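Local coordinates for protein cruciform cutting endonuclease 1, mitochondrial (Schizosaccharomyces pombe, PDB 1KCF) that resolves four-way Holliday junctions as a homodimeric, magnesium-dependent endonuclease and seems to be important for maintaining mitochondrial DNA, at residues N51-F56 and W70-L75. Numbering follows the deposited sequence.
Sequences NFSYCF and WSVENL
Glu73 OE1 is gripped twice: Ser71 OG donates to it from above the carboxylate plane at 2.6 Å, and a water that also bonds Tyr54 OH donates to it. This cluster lies on a beta hairpin of strands 52-59 and 65-73 in the RNase H-like sheet of the RuvC resolvase family; segments 52-56 and 70-73 run antiparallel, their axes at 172°. Tyr54 and Ser71 form a hydrogen-bonded pair; Tyr54 N gives a bond of 3.0 Å to Ser71 O. With chi1 at 70°, the tyrosine ring leans across to the neighbouring strand, and Ser71 N sits over one face near the rim. Tyr54 OH lies 3.6 Å from Ser71 CB. A valine in place of Tyr54 would probably leave the water without its hydroxyl partner and uncover Ser71. The other sheet face carries Ser53, Cys55, Trp70 and Val72; helix 224-253 packs on Trp70 and Val72. Ser53 OG bonds Ser231 OG and Asp227 O of that helix. The Ser53 side chain lies about 4 Å from that of Asp46, a magnesium ligand, so this face borders the metal site. Trp70 NE1 bonds Met228 O. Cys55 SG stands over the five-membered ring of Trp70, 4.1 Å from its centroid and 20° off the normal.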
# COMPACT_ATOMS: atom_id res chain seq x y z
N ASN A 51 -15.66 -7.38 4.30
CA ASN A 51 -16.00 -8.63 3.63
C ASN A 51 -14.78 -9.27 2.99
O ASN A 51 -14.78 -9.64 1.81
CB ASN A 51 -17.09 -8.41 2.57
CG ASN A 51 -16.64 -7.53 1.43
OD1 ASN A 51 -17.29 -7.48 0.38
ND2 ASN A 51 -15.54 -6.81 1.62
N PHE A 52 -13.72 -9.40 3.79
CA PHE A 52 -12.49 -10.03 3.35
C PHE A 52 -12.85 -11.48 3.10
O PHE A 52 -13.44 -12.13 3.96
CB PHE A 52 -11.43 -9.93 4.45
CG PHE A 52 -10.11 -10.56 4.09
CD1 PHE A 52 -9.17 -9.87 3.34
CD2 PHE A 52 -9.80 -11.84 4.53
CE1 PHE A 52 -7.94 -10.45 3.02
CE2 PHE A 52 -8.58 -12.43 4.21
CZ PHE A 52 -7.65 -11.73 3.46
N SER A 53 -12.52 -12.00 1.93
CA SER A 53 -12.83 -13.38 1.63
C SER A 53 -11.58 -14.12 1.17
O SER A 53 -10.71 -13.54 0.53
CB SER A 53 -13.91 -13.47 0.56
OG SER A 53 -14.28 -14.82 0.33
N TYR A 54 -11.49 -15.40 1.50
CA TYR A 54 -10.34 -16.21 1.11
C TYR A 54 -10.75 -17.66 0.90
O TYR A 54 -11.72 -18.13 1.49
CB TYR A 54 -9.25 -16.12 2.18
CG TYR A 54 -9.60 -16.82 3.48
CD1 TYR A 54 -9.43 -18.20 3.62
CD2 TYR A 54 -10.13 -16.11 4.56
CE1 TYR A 54 -9.77 -18.86 4.79
CE2 TYR A 54 -10.48 -16.76 5.74
CZ TYR A 54 -10.29 -18.13 5.85
OH TYR A 54 -10.63 -18.79 7.02
N CYS A 55 -10.01 -18.35 0.04
CA CYS A 55 -10.26 -19.76 -0.24
C CYS A 55 -8.88 -20.40 -0.35
O CYS A 55 -8.06 -20.00 -1.19
CB CYS A 55 -11.03 -19.92 -1.56
SG CYS A 55 -11.61 -21.62 -1.91
N PHE A 56 -8.61 -21.37 0.51
CA PHE A 56 -7.32 -22.06 0.51
C PHE A 56 -7.58 -23.45 -0.06
O PHE A 56 -8.35 -24.23 0.50
CB PHE A 56 -6.79 -22.13 1.95
CG PHE A 56 -5.40 -22.70 2.06
CD1 PHE A 56 -4.36 -22.22 1.27
CD2 PHE A 56 -5.11 -23.70 2.99
CE1 PHE A 56 -3.07 -22.72 1.39
CE2 PHE A 56 -3.82 -24.21 3.12
CZ PHE A 56 -2.80 -23.71 2.32
N TRP A 70 -12.18 -22.04 3.81
CA TRP A 70 -12.97 -21.14 2.98
C TRP A 70 -13.83 -20.28 3.88
O TRP A 70 -14.59 -20.80 4.70
CB TRP A 70 -13.82 -22.01 2.06
CG TRP A 70 -14.55 -21.32 0.99
CD1 TRP A 70 -14.27 -20.10 0.45
CD2 TRP A 70 -15.65 -21.84 0.25
NE1 TRP A 70 -15.13 -19.83 -0.58
CE2 TRP A 70 -15.99 -20.88 -0.73
CE3 TRP A 70 -16.39 -23.03 0.32
CZ2 TRP A 70 -17.03 -21.07 -1.64
CZ3 TRP A 70 -17.43 -23.22 -0.59
CH2 TRP A 70 -17.74 -22.25 -1.56
N SER A 71 -13.73 -18.96 3.74
CA SER A 71 -14.51 -18.07 4.58
C SER A 71 -14.51 -16.61 4.15
O SER A 71 -13.69 -16.18 3.33
CB SER A 71 -14.00 -18.17 6.03
OG SER A 71 -14.79 -17.41 6.92
N VAL A 72 -15.45 -15.85 4.71
CA VAL A 72 -15.59 -14.42 4.46
C VAL A 72 -15.64 -13.79 5.85
O VAL A 72 -16.44 -14.19 6.69
CB VAL A 72 -16.88 -14.09 3.69
CG1 VAL A 72 -17.10 -12.59 3.68
CG2 VAL A 72 -16.76 -14.59 2.26
N GLU A 73 -14.78 -12.81 6.08
CA GLU A 73 -14.71 -12.18 7.39
C GLU A 73 -14.86 -10.67 7.37
O GLU A 73 -14.60 -10.02 6.37
CB GLU A 73 -13.36 -12.52 8.03
CG GLU A 73 -13.01 -14.00 8.00
CD GLU A 73 -13.85 -14.82 8.95
OE1 GLU A 73 -13.76 -16.07 8.89
OE2 GLU A 73 -14.58 -14.22 9.76
N ASN A 74 -15.30 -10.13 8.50
CA ASN A 74 -15.46 -8.70 8.66
C ASN A 74 -14.37 -8.33 9.66
O ASN A 74 -14.52 -8.56 10.86
CB ASN A 74 -16.84 -8.37 9.22
CG ASN A 74 -17.08 -6.88 9.36
OD1 ASN A 74 -18.22 -6.42 9.38
ND2 ASN A 74 -16.00 -6.11 9.46
N LEU A 75 -13.27 -7.79 9.14
CA LEU A 75 -12.12 -7.42 9.96
C LEU A 75 -12.37 -6.29 10.96
O LEU A 75 -11.45 -5.86 11.66
CB LEU A 75 -10.95 -7.06 9.03
CG LEU A 75 -10.64 -8.10 7.93
CD1 LEU A 75 -9.42 -7.67 7.13
CD2 LEU A 75 -10.41 -9.46 8.56
O HOH W 1 -11.45 -17.23 9.03